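Lin1840 protein (Listeria innocua serovar 6a, PDB 4ZO9) probably hydrolyses terminal, non-reducing beta-D-glucosyl residues with release of beta-D-glucose, as a glycosyl hydrolase family 3 beta-glucosidase. Local coordinates at residues Cys22-Pro27 with Val298-Met303; Pro85-Ala90 with Gly130-Phe135; Thr236-Val241 with Trp271-Glu276. The protein carries 2 engineered substitutions. All blocks are in the same frame, centred on the assembly; numbering follows the deposited sequence.

Contact 1 of 3, residues Cys22-Pro27 with Val298-Met303. With BGC (beta-D-glucopyranose), chain C.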
loop_
_atom_site.group_PDB
_atom_site.type_symbol
_atom_site.label_atom_id
_atom_site.label_comp_id
_atom_site.label_asym_id
_atom_site.label_seq_id
_atom_site.Cartn_x
_atom_site.Cartn_y
_atom_site.Cartn_z
ATOM N N CYS A 22 11.473 -36.283 0.027
ATOM C CA CYS A 22 11.205 -34.859 0.090
ATOM C C CYS A 22 10.534 -34.254 -1.162
ATOM O O CYS A 22 10.500 -33.028 -1.305
ATOM C CB CYS A 22 12.484 -34.086 0.448
ATOM S SG CYS A 22 13.218 -34.538 2.032
ATOM N N LEU A 23 9.938 -35.109 -2.008
ATOM C CA LEU A 23 9.306 -34.683 -3.252
ATOM C C LEU A 23 7.842 -35.022 -3.218
ATOM O O LEU A 23 7.505 -36.110 -2.791
ATOM C CB LEU A 23 9.925 -35.359 -4.428
ATOM C CG LEU A 23 9.334 -35.064 -5.810
ATOM C CD1 LEU A 23 9.605 -33.657 -6.302
ATOM C CD2 LEU A 23 9.883 -36.085 -6.800
ATOM N N GLN A 24 6.988 -34.084 -3.633
ATOM C CA GLN A 24 5.525 -34.361 -3.817
ATOM C C GLN A 24 5.137 -34.228 -5.281
ATOM O O GLN A 24 5.552 -33.300 -5.956
ATOM C CB GLN A 24 4.637 -33.429 -2.960
ATOM C CG GLN A 24 3.108 -33.613 -2.957
ATOM C CD GLN A 24 2.477 -32.544 -2.055
ATOM O OE1 GLN A 24 2.483 -31.354 -2.404
ATOM N NE2 GLN A 24 1.943 -32.959 -0.874
ATOM N N LEU A 25 4.280 -35.143 -5.736
ATOM C CA LEU A 25 3.917 -35.185 -7.152
ATOM C C LEU A 25 2.451 -35.379 -7.344
ATOM O O LEU A 25 1.758 -35.890 -6.483
ATOM C CB LEU A 25 4.666 -36.288 -7.871
ATOM C CG LEU A 25 6.169 -36.335 -7.777
ATOM C CD1 LEU A 25 6.668 -37.609 -8.463
ATOM C CD2 LEU A 25 6.789 -35.114 -8.437
ATOM N N SER A 26 1.976 -34.930 -8.493
ATOM C CA SER A 26 0.584 -35.035 -8.848
ATOM C C SER A 26 0.312 -36.503 -9.023
ATOM O O SER A 26 1.275 -37.231 -9.238
ATOM C CB SER A 26 0.320 -34.340 -10.167
ATOM O OG SER A 26 0.230 -32.962 -9.924
ATOM N N PRO A 27 -0.972 -36.931 -8.964
ATOM C CA PRO A 27 -1.231 -38.388 -8.898
ATOM C C PRO A 27 -0.916 -39.156 -10.197
ATOM O O PRO A 27 -0.610 -40.387 -10.183
ATOM C CB PRO A 27 -2.733 -38.472 -8.600
ATOM C CG PRO A 27 -3.291 -37.136 -9.078
ATOM C CD PRO A 27 -2.208 -36.144 -8.783
ATOM N N VAL A 298 12.688 -26.343 4.709
ATOM C CA VAL A 298 11.543 -26.773 3.887
ATOM C C VAL A 298 11.717 -28.276 3.712
ATOM O O VAL A 298 12.729 -28.690 3.192
ATOM C CB VAL A 298 11.506 -26.133 2.487
ATOM C CG1 VAL A 298 10.430 -26.789 1.605
ATOM C CG2 VAL A 298 11.241 -24.669 2.599
ATOM N N ASP A 299 10.744 -29.062 4.159
ATOM C CA ASP A 299 10.868 -30.525 4.132
ATOM C C ASP A 299 10.394 -31.200 2.891
ATOM O O ASP A 299 10.744 -32.368 2.669
ATOM C CB ASP A 299 10.099 -31.112 5.271
ATOM C CG ASP A 299 10.607 -30.621 6.583
ATOM O OD1 ASP A 299 11.834 -30.446 6.667
ATOM O OD2 ASP A 299 9.782 -30.380 7.513
ATOM N N LEU A 300 9.574 -30.499 2.109
ATOM C CA LEU A 300 8.742 -31.172 1.092
ATOM C C LEU A 300 8.514 -30.204 -0.071
ATOM O O LEU A 300 7.881 -29.168 0.086
ATOM C CB LEU A 300 7.421 -31.698 1.699
ATOM C CG LEU A 300 6.585 -32.561 0.753
ATOM C CD1 LEU A 300 7.310 -33.736 0.074
ATOM C CD2 LEU A 300 5.326 -33.088 1.394
ATOM N N GLU A 301 9.124 -30.516 -1.211
ATOM C CA GLU A 301 9.086 -29.663 -2.373
ATOM C C GLU A 301 7.865 -30.041 -3.220
ATOM O O GLU A 301 7.814 -31.137 -3.728
ATOM C CB GLU A 301 10.373 -29.840 -3.204
ATOM C CG GLU A 301 10.416 -28.866 -4.410
ATOM C CD GLU A 301 11.715 -28.878 -5.171
ATOM O OE1 GLU A 301 12.645 -29.667 -4.842
ATOM O OE2 GLU A 301 11.778 -28.093 -6.122
ATOM N N MET A 302 6.905 -29.118 -3.360
ATOM C CA MET A 302 5.690 -29.402 -4.099
ATOM C C MET A 302 5.855 -29.230 -5.612
ATOM O O MET A 302 5.913 -28.089 -6.115
ATOM C CB MET A 302 4.537 -28.526 -3.616
ATOM C CG MET A 302 3.201 -28.758 -4.319
ATOM S SD MET A 302 1.914 -27.629 -3.766
ATOM C CE MET A 302 1.557 -28.243 -2.148
ATOM N N MET A 303 5.938 -30.374 -6.320
ATOM C CA MET A 303 5.925 -30.429 -7.799
ATOM C C MET A 303 7.041 -29.701 -8.583
ATOM O O MET A 303 6.898 -29.403 -9.737
ATOM C CB MET A 303 4.571 -29.990 -8.312
ATOM C CG MET A 303 3.583 -31.122 -8.459
ATOM S SD MET A 303 4.118 -32.445 -9.587
ATOM C CE MET A 303 3.614 -31.791 -11.170
HETATM C C2 BGC C . -2.014 -22.692 -4.027
HETATM C C3 BGC C . -1.967 -23.175 -2.576
HETATM C C4 BGC C . -2.339 -24.639 -2.590
HETATM C C5 BGC C . -1.129 -25.427 -3.120
HETATM C C6 BGC C . -1.531 -26.857 -3.448
HETATM C C1 BGC C . -1.156 -23.621 -4.936
HETATM O O2 BGC C . -1.568 -21.337 -4.125
HETATM O O3 BGC C . -2.882 -22.455 -1.755
HETATM O O4 BGC C . -2.670 -25.036 -1.308
HETATM O O5 BGC C . -0.466 -24.714 -4.260
HETATM O O6 BGC C . -2.390 -26.787 -4.578
#
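The carboxamide of Gln24 meets Met302 at its oxygen end and Leu300 over one face. Gln24 OE1 lies 3.3 Å from both CG and CE of Met302; the two side chains run alongside each other in the same direction, and the bend at the last torsion of Met302 (chi3 -72°) folds CE back so that two carbons flank the oxygen. OE1 is buried with no polar partner in the model, whereas NE2 is bonded to Ser59. Leu300 CD2 stands over NE2 at 4.1 Å, its chain crossing that of Gln24 at about a right angle. Beyond the amide, Met302 SD packs 3.5 Å from C6 of the bound beta-D-glucopyranose, so this layer belongs to the sugar pocket.

The backbones pair as parallel strands. Glu301 N donates to Cys22 O almost straight (2.9 Å, 177°), Gln24 N to Glu301 O (3.1 Å), and Met303 N to Gln24 O (3.0 Å, bent to 142°). Past the last rung Ser26 N makes a weak bond to Met303 SD.

Pairing of strand 23-25 with strand 301-302 joins the first and eighth strands of a TIM barrel. Strand 59-61 continues the sheet beyond 23-25, Asp299 and Leu300 bond through their backbones to Leu267 of strand 267-268 and to Ser269 just after it, which closes the barrel, and helix 322-338 packs outside against Cys22 and Asp299.

Contact 2 of 3, residues Pro85-Ala90 with Gly130-Phe135; sequences PLVFMA and GHHVTF. With BGC (beta-D-glucopyranose), chain C.
Phe88 O accepts from both His132 N (2.8 Å) and Val133 N (3.2 Å), after which Ala90 N to Val133 O and Phe135 N to Ala90 O carry the segments forward as parallel strands, with Met89 facing Val133 and Ala90 facing Thr134.

The imidazole of His132 takes Phe88 CB over one face, 4.2 Å from the ring centroid, in a CH-pi contact. Val87 CA and Leu86 O lie at its edge. The Phe88 ring itself is turned almost perpendicular to the imidazole (planes at 85°), the pair meeting obliquely. His131 is engaged by Ala90, whose CB sits over the ring 24° off the normal and offset toward ND1, the closest ring atom at 3.6 Å. A water in the plane of this imidazole, at its edge, links His131 ND1 to Met89 O, and Tyr96 holds His131 NE2.

These are the third and fourth strands of the TIM barrel, joined by a beta-alpha-beta crossover that includes helix 112-128. Gly130, with positive phi, is the C-prime residue of the Schellman motif ending that helix.

On the face shared by Met89 and Val133, the two side chains lie alongside each other, CG of Met89 being 3.8 Å from Val133 CB. Met89 also crosses Phe135 at about a right angle: its CB comes within 3.4 Å of Phe135 CZ, and its sulfur makes an oblique Met-aromatic contact. From the same Phe135 side chain, CB reaches to 3.5 Å from O4 of the bound beta-D-glucopyranose, where Asp91 is among the sugar's hydrogen-bonding residues.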
loop_
_atom_site.group_PDB
_atom_site.type_symbol
_atom_site.label_atom_id
_atom_site.label_comp_id
_atom_site.label_asym_id
_atom_site.label_seq_id
_atom_site.Cartn_x
_atom_site.Cartn_y
_atom_site.Cartn_z
ATOM N N PRO A 85 4.730 -45.950 3.080
ATOM C CA PRO A 85 3.562 -45.539 2.314
ATOM C C PRO A 85 3.570 -44.012 1.976
ATOM O O PRO A 85 4.203 -43.207 2.684
ATOM C CB PRO A 85 2.370 -45.844 3.247
ATOM C CG PRO A 85 2.906 -46.416 4.484
ATOM C CD PRO A 85 4.395 -46.223 4.486
ATOM N N LEU A 86 2.877 -43.645 0.896
ATOM C CA LEU A 86 2.704 -42.226 0.490
ATOM C C LEU A 86 1.741 -41.545 1.396
ATOM O O LEU A 86 0.786 -42.179 1.865
ATOM C CB LEU A 86 2.107 -42.122 -0.904
ATOM C CG LEU A 86 3.040 -42.649 -1.971
ATOM C CD1 LEU A 86 2.253 -43.152 -3.164
ATOM C CD2 LEU A 86 4.038 -41.568 -2.329
ATOM N N VAL A 87 1.976 -40.253 1.634
ATOM C CA VAL A 87 0.964 -39.388 2.251
ATOM C C VAL A 87 0.263 -38.597 1.111
ATOM O O VAL A 87 0.934 -38.065 0.198
ATOM C CB VAL A 87 1.539 -38.478 3.372
ATOM C CG1 VAL A 87 2.654 -37.607 2.847
ATOM C CG2 VAL A 87 0.434 -37.656 4.002
ATOM N N PHE A 88 -1.084 -38.654 1.137
ATOM C CA PHE A 88 -1.981 -37.953 0.220
ATOM C C PHE A 88 -2.522 -36.643 0.779
ATOM O O PHE A 88 -3.174 -36.615 1.839
ATOM C CB PHE A 88 -3.138 -38.831 -0.138
ATOM C CG PHE A 88 -2.732 -39.975 -1.019
ATOM C CD1 PHE A 88 -1.965 -41.022 -0.513
ATOM C CD2 PHE A 88 -3.075 -39.995 -2.334
ATOM C CE1 PHE A 88 -1.564 -42.058 -1.335
ATOM C CE2 PHE A 88 -2.676 -41.043 -3.166
ATOM C CZ PHE A 88 -1.918 -42.055 -2.663
ATOM N N MET A 89 -2.266 -35.565 0.043
ATOM C CA MET A 89 -2.686 -34.207 0.466
ATOM C C MET A 89 -3.638 -33.551 -0.537
ATOM O O MET A 89 -3.643 -33.900 -1.745
ATOM C CB MET A 89 -1.457 -33.331 0.707
ATOM C CG MET A 89 -0.346 -33.984 1.528
ATOM S SD MET A 89 0.719 -32.716 2.245
ATOM C CE MET A 89 2.018 -33.798 2.833
ATOM N N ALA A 90 -4.510 -32.663 -0.040
ATOM C CA ALA A 90 -5.426 -31.959 -0.957
ATOM C C ALA A 90 -5.890 -30.595 -0.453
ATOM O O ALA A 90 -5.878 -30.306 0.723
ATOM C CB ALA A 90 -6.641 -32.827 -1.217
ATOM N N GLY A 130 -10.053 -40.729 0.594
ATOM C CA GLY A 130 -8.666 -41.119 0.730
ATOM C C GLY A 130 -7.659 -40.044 1.003
ATOM O O GLY A 130 -6.474 -40.334 0.921
ATOM N N HIS A 131 -8.091 -38.816 1.361
ATOM C CA HIS A 131 -7.133 -37.741 1.609
ATOM C C HIS A 131 -6.720 -37.693 3.076
ATOM O O HIS A 131 -7.550 -37.816 3.956
ATOM C CB HIS A 131 -7.705 -36.366 1.205
ATOM C CG HIS A 131 -8.240 -36.300 -0.189
ATOM N ND1 HIS A 131 -7.438 -36.368 -1.317
ATOM C CD2 HIS A 131 -9.509 -36.185 -0.637
ATOM C CE1 HIS A 131 -8.188 -36.272 -2.388
ATOM N NE2 HIS A 131 -9.445 -36.157 -2.005
ATOM N N HIS A 132 -5.422 -37.470 3.336
ATOM C CA HIS A 132 -4.880 -37.485 4.702
ATOM C C HIS A 132 -4.675 -36.095 5.305
ATOM O O HIS A 132 -4.664 -35.926 6.540
ATOM C CB HIS A 132 -3.541 -38.196 4.713
ATOM C CG HIS A 132 -3.572 -39.554 4.103
ATOM N ND1 HIS A 132 -2.499 -40.081 3.419
ATOM C CD2 HIS A 132 -4.530 -40.511 4.085
ATOM C CE1 HIS A 132 -2.786 -41.301 3.012
ATOM N NE2 HIS A 132 -4.020 -41.578 3.383
ATOM N N VAL A 133 -4.427 -35.117 4.435
ATOM C CA VAL A 133 -4.063 -33.755 4.805
ATOM C C VAL A 133 -4.860 -32.782 3.933
ATOM O O VAL A 133 -4.978 -32.975 2.705
ATOM C CB VAL A 133 -2.565 -33.412 4.514
ATOM C CG1 VAL A 133 -2.232 -31.982 4.976
ATOM C CG2 VAL A 133 -1.599 -34.352 5.193
ATOM N N THR A 134 -5.392 -31.726 4.561
ATOM C CA THR A 134 -5.922 -30.627 3.799
ATOM C C THR A 134 -5.052 -29.368 3.858
ATOM O O THR A 134 -4.488 -29.073 4.887
ATOM C CB THR A 134 -7.338 -30.261 4.197
ATOM O OG1 THR A 134 -7.797 -29.211 3.299
ATOM C CG2 THR A 134 -7.403 -29.815 5.650
ATOM N N PHE A 135 -4.951 -28.621 2.747
ATOM C CA PHE A 135 -4.206 -27.367 2.738
ATOM C C PHE A 135 -5.113 -26.216 3.182
ATOM O O PHE A 135 -5.420 -25.341 2.411
ATOM C CB PHE A 135 -3.559 -27.048 1.392
ATOM C CG PHE A 135 -2.638 -28.132 0.867
ATOM C CD1 PHE A 135 -1.568 -28.586 1.628
ATOM C CD2 PHE A 135 -2.880 -28.706 -0.372
ATOM C CE1 PHE A 135 -0.696 -29.537 1.154
ATOM C CE2 PHE A 135 -1.994 -29.608 -0.893
ATOM C CZ PHE A 135 -0.884 -30.052 -0.112
HETATM C C2 BGC C . -2.014 -22.692 -4.027
HETATM C C3 BGC C . -1.967 -23.175 -2.576
HETATM C C4 BGC C . -2.339 -24.639 -2.590
HETATM C C5 BGC C . -1.129 -25.427 -3.120
HETATM C C6 BGC C . -1.531 -26.857 -3.448
HETATM C C1 BGC C . -1.156 -23.621 -4.936
HETATM O O2 BGC C . -1.568 -21.337 -4.125
HETATM O O3 BGC C . -2.882 -22.455 -1.755
HETATM O O4 BGC C . -2.670 -25.036 -1.308
HETATM O O5 BGC C . -0.466 -24.714 -4.260
HETATM O O6 BGC C . -2.390 -26.787 -4.578
HETATM O O HOH W 1 -4.631 -36.367 -2.491
#

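Contact 3 of 3, residues Thr236-Val241 with Trp271-Glu276; sequences TAFNVV and WGAVAE. With GLC (alpha-D-glucopyranose), chain B; BGC (beta-D-glucopyranose), chain G; BGC (beta-D-glucopyranose), chain C.
The Phe238 ring meets the turn at Trp271 through the backbone carbonyl: O of Trp271 lies at the ring's edge, near its plane, 3.2 Å from CE1. Glu276 OE1 approaches the same ring obliquely, 3.4 Å from Phe238 CD1, carboxylate and ring planes 25° apart. With CG anti to the carbonyl carbon (chi1 -68°), the ring extends toward the sugar site, where Phe238 CE2 comes 3.4 Å from O2 of the beta-D-glucopyranose in chain C, again at the edge. C1 of that sugar lies at bonding distance from O3 of the alpha-D-glucopyranose, which marks a beta-1,3-linked disaccharide. Its reducing unit, modelled as both anomers, lies over one face of the Trp271 indole, with C5 3.8 Å above the plane.

Between the two segments the polar link runs through water: one lies between Glu276 OE1 and Phe238 O, although its 2.5 Å approach to OE1 is too short to be taken at face value. OE2 forms a salt bridge with Arg572 of the second subunit, which also hydrogen-bonds the reducing unit; the dimer therefore completes this end of the sugar site.

Apolar packing is light, Ala273 CB touching Phe238 CD1 at 4.2 Å. Thr236 OG1, 4.1 Å from Ala273 CB, is hydrogen-bonded to Thr247.

In the barrel, the loop after strand 233-236 thus meets the start of helix 273-279, weakly bonded here, where Glu276 N donates to Gly272 O. Thr236 bonds to Ile268 of the adjacent strand, and Val274 packs against helix 306-316.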
loop_
_atom_site.group_PDB
_atom_site.type_symbol
_atom_site.label_atom_id
_atom_site.label_comp_id
_atom_site.label_asym_id
_atom_site.label_seq_id
_atom_site.Cartn_x
_atom_site.Cartn_y
_atom_site.Cartn_z
ATOM N N THR A 236 4.705 -22.805 2.998
ATOM C CA THR A 236 5.413 -21.552 2.796
ATOM C C THR A 236 4.565 -20.678 1.878
ATOM O O THR A 236 3.647 -21.195 1.163
ATOM C CB THR A 236 6.780 -21.744 2.118
ATOM O OG1 THR A 236 6.587 -22.204 0.762
ATOM C CG2 THR A 236 7.668 -22.730 2.863
ATOM N N ALA A 237 4.874 -19.373 1.874
ATOM C CA ALA A 237 4.251 -18.441 0.982
ATOM C C ALA A 237 5.101 -18.096 -0.297
ATOM O O ALA A 237 6.332 -18.173 -0.295
ATOM C CB ALA A 237 3.981 -17.174 1.790
ATOM N N PHE A 238 4.415 -17.711 -1.380
ATOM C CA PHE A 238 5.003 -17.216 -2.617
ATOM C C PHE A 238 5.854 -15.941 -2.572
ATOM O O PHE A 238 6.852 -15.846 -3.324
ATOM C CB PHE A 238 3.938 -17.012 -3.660
ATOM C CG PHE A 238 3.325 -18.304 -4.136
ATOM C CD1 PHE A 238 4.091 -19.268 -4.759
ATOM C CD2 PHE A 238 1.988 -18.572 -3.902
ATOM C CE1 PHE A 238 3.523 -20.429 -5.214
ATOM C CE2 PHE A 238 1.408 -19.747 -4.379
ATOM C CZ PHE A 238 2.174 -20.659 -5.016
ATOM N N ASN A 239 5.426 -15.010 -1.717
ATOM C CA ASN A 239 5.990 -13.650 -1.562
ATOM C C ASN A 239 7.318 -13.616 -0.858
ATOM O O ASN A 239 7.639 -14.516 -0.073
ATOM C CB ASN A 239 5.031 -12.756 -0.757
ATOM C CG ASN A 239 4.531 -13.426 0.546
ATOM O OD1 ASN A 239 3.730 -14.393 0.504
ATOM N ND2 ASN A 239 4.988 -12.924 1.690
ATOM N N VAL A 240 8.065 -12.565 -1.149
ATOM C CA VAL A 240 9.159 -12.126 -0.289
ATOM C C VAL A 240 8.648 -11.693 1.062
ATOM O O VAL A 240 7.559 -11.199 1.153
ATOM C CB VAL A 240 9.972 -10.920 -0.876
ATOM C CG1 VAL A 240 10.686 -11.284 -2.167
ATOM C CG2 VAL A 240 9.096 -9.689 -1.084
ATOM N N VAL A 241 9.454 -11.915 2.105
ATOM C CA VAL A 241 9.242 -11.340 3.430
ATOM C C VAL A 241 10.500 -10.570 3.708
ATOM O O VAL A 241 11.563 -11.121 3.646
ATOM C CB VAL A 241 8.992 -12.413 4.489
ATOM C CG1 VAL A 241 9.134 -11.849 5.936
ATOM C CG2 VAL A 241 7.634 -13.076 4.270
ATOM N N TRP A 271 3.174 -24.492 -4.135
ATOM C CA TRP A 271 3.436 -25.070 -5.433
ATOM C C TRP A 271 4.548 -24.359 -6.220
ATOM O O TRP A 271 4.383 -23.208 -6.601
ATOM C CB TRP A 271 2.179 -25.056 -6.268
ATOM C CG TRP A 271 2.434 -25.659 -7.597
ATOM C CD1 TRP A 271 3.279 -25.181 -8.573
ATOM C CD2 TRP A 271 1.851 -26.851 -8.136
ATOM N NE1 TRP A 271 3.250 -26.007 -9.667
ATOM C CE2 TRP A 271 2.371 -27.027 -9.428
ATOM C CE3 TRP A 271 0.922 -27.753 -7.670
ATOM C CZ2 TRP A 271 2.011 -28.099 -10.244
ATOM C CZ3 TRP A 271 0.547 -28.835 -8.515
ATOM C CH2 TRP A 271 1.096 -28.985 -9.753
ATOM N N GLY A 272 5.640 -25.077 -6.499
ATOM C CA GLY A 272 6.767 -24.530 -7.219
ATOM C C GLY A 272 7.621 -23.491 -6.493
ATOM O O GLY A 272 8.644 -23.078 -7.026
ATOM N N ALA A 273 7.221 -23.076 -5.287
ATOM C CA ALA A 273 7.890 -21.991 -4.621
ATOM C C ALA A 273 9.420 -22.206 -4.387
ATOM O O ALA A 273 10.186 -21.217 -4.270
ATOM C CB ALA A 273 7.187 -21.720 -3.311
ATOM N N VAL A 274 9.845 -23.483 -4.310
ATOM C CA VAL A 274 11.267 -23.794 -4.152
ATOM C C VAL A 274 12.047 -23.331 -5.399
ATOM O O VAL A 274 13.035 -22.584 -5.272
ATOM C CB VAL A 274 11.533 -25.293 -3.834
ATOM C CG1 VAL A 274 13.020 -25.635 -3.997
ATOM C CG2 VAL A 274 11.053 -25.642 -2.459
ATOM N N ALA A 275 11.589 -23.731 -6.582
ATOM C CA ALA A 275 12.219 -23.355 -7.873
ATOM C C ALA A 275 12.043 -21.860 -8.137
ATOM O O ALA A 275 12.896 -21.227 -8.681
ATOM C CB ALA A 275 11.606 -24.125 -9.033
ATOM N N GLU A 276 10.912 -21.320 -7.751
ATOM C CA GLU A 276 10.580 -19.895 -8.024
ATOM C C GLU A 276 11.506 -18.919 -7.319
ATOM O O GLU A 276 11.563 -17.747 -7.711
ATOM C CB GLU A 276 9.110 -19.633 -7.640
ATOM C CG GLU A 276 8.167 -20.343 -8.605
ATOM C CD GLU A 276 6.717 -20.398 -8.217
ATOM O OE1 GLU A 276 6.303 -19.705 -7.266
ATOM O OE2 GLU A 276 5.958 -21.083 -8.951
HETATM C C1 GLC B . -0.577 -23.353 -9.369
HETATM C C2 GLC B . -1.108 -22.988 -8.048
HETATM C C3 GLC B . -1.264 -24.298 -7.258
HETATM C C4 GLC B . -2.106 -25.290 -8.069
HETATM C C5 GLC B . -1.558 -25.439 -9.488
HETATM C C6 GLC B . -2.490 -26.065 -10.429
HETATM O O1 GLC B . 0.632 -24.044 -9.117
HETATM O O2 GLC B . -0.173 -22.084 -7.472
HETATM O O3 GLC B . -1.970 -24.106 -5.985
HETATM O O4 GLC B . -2.092 -26.552 -7.369
HETATM O O5 GLC B . -1.562 -24.169 -10.054
HETATM O O6 GLC B . -2.710 -27.319 -9.880
HETATM C C2 BGC G . -0.981 -23.112 -8.069
HETATM C C3 BGC G . -1.232 -24.371 -7.248
HETATM C C4 BGC G . -2.035 -25.380 -8.075
HETATM C C5 BGC G . -1.620 -25.510 -9.542
HETATM C C6 BGC G . -2.770 -26.090 -10.329
HETATM C C1 BGC G . -0.391 -23.490 -9.413
HETATM O O1 BGC G . -0.100 -22.292 -10.137
HETATM O O2 BGC G . -0.075 -22.207 -7.438
HETATM O O3 BGC G . -1.952 -24.100 -6.024
HETATM O O4 BGC G . -1.907 -26.673 -7.464
HETATM O O5 BGC G . -1.343 -24.261 -10.143
HETATM O O6 BGC G . -3.119 -27.292 -9.678
HETATM C C2 BGC C . -2.014 -22.692 -4.027
HETATM C C3 BGC C . -1.967 -23.175 -2.576
HETATM C C4 BGC C . -2.339 -24.639 -2.590
HETATM C C5 BGC C . -1.129 -25.427 -3.120
HETATM C C6 BGC C . -1.531 -26.857 -3.448
HETATM C C1 BGC C . -1.156 -23.621 -4.936
HETATM O O2 BGC C . -1.568 -21.337 -4.125
HETATM O O3 BGC C . -2.882 -22.455 -1.755
HETATM O O4 BGC C . -2.670 -25.036 -1.308
HETATM O O5 BGC C . -0.466 -24.714 -4.260
HETATM O O6 BGC C . -2.390 -26.787 -4.578
HETATM O O HOH W 2 7.180 -17.998 -5.601
#

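From the N terminus, segment 22-27 opens the loop that segment 298-303 closes, the nearest ends being 271 residues apart; in this contact 1 the first and eighth barrel strands pair. Both other contacts fall within that loop, in series and without crossing: contact 2 ties strand 87-90 to strand 133-134 across a connection that holds helices 103-109 and 112-128, and contact 3 joins the loop after strand 233-236 to the start of helix 273-279. Contact 1 touches both. Met302 CE packs 3.7 Å from Phe135 CZ, and Met302 O probably accepts a hydrogen bond from Gly272 N. Contacts 2 and 3 stay about 8 Å apart at their nearest atoms, yet all three reach the same beta-D-glucopyranose.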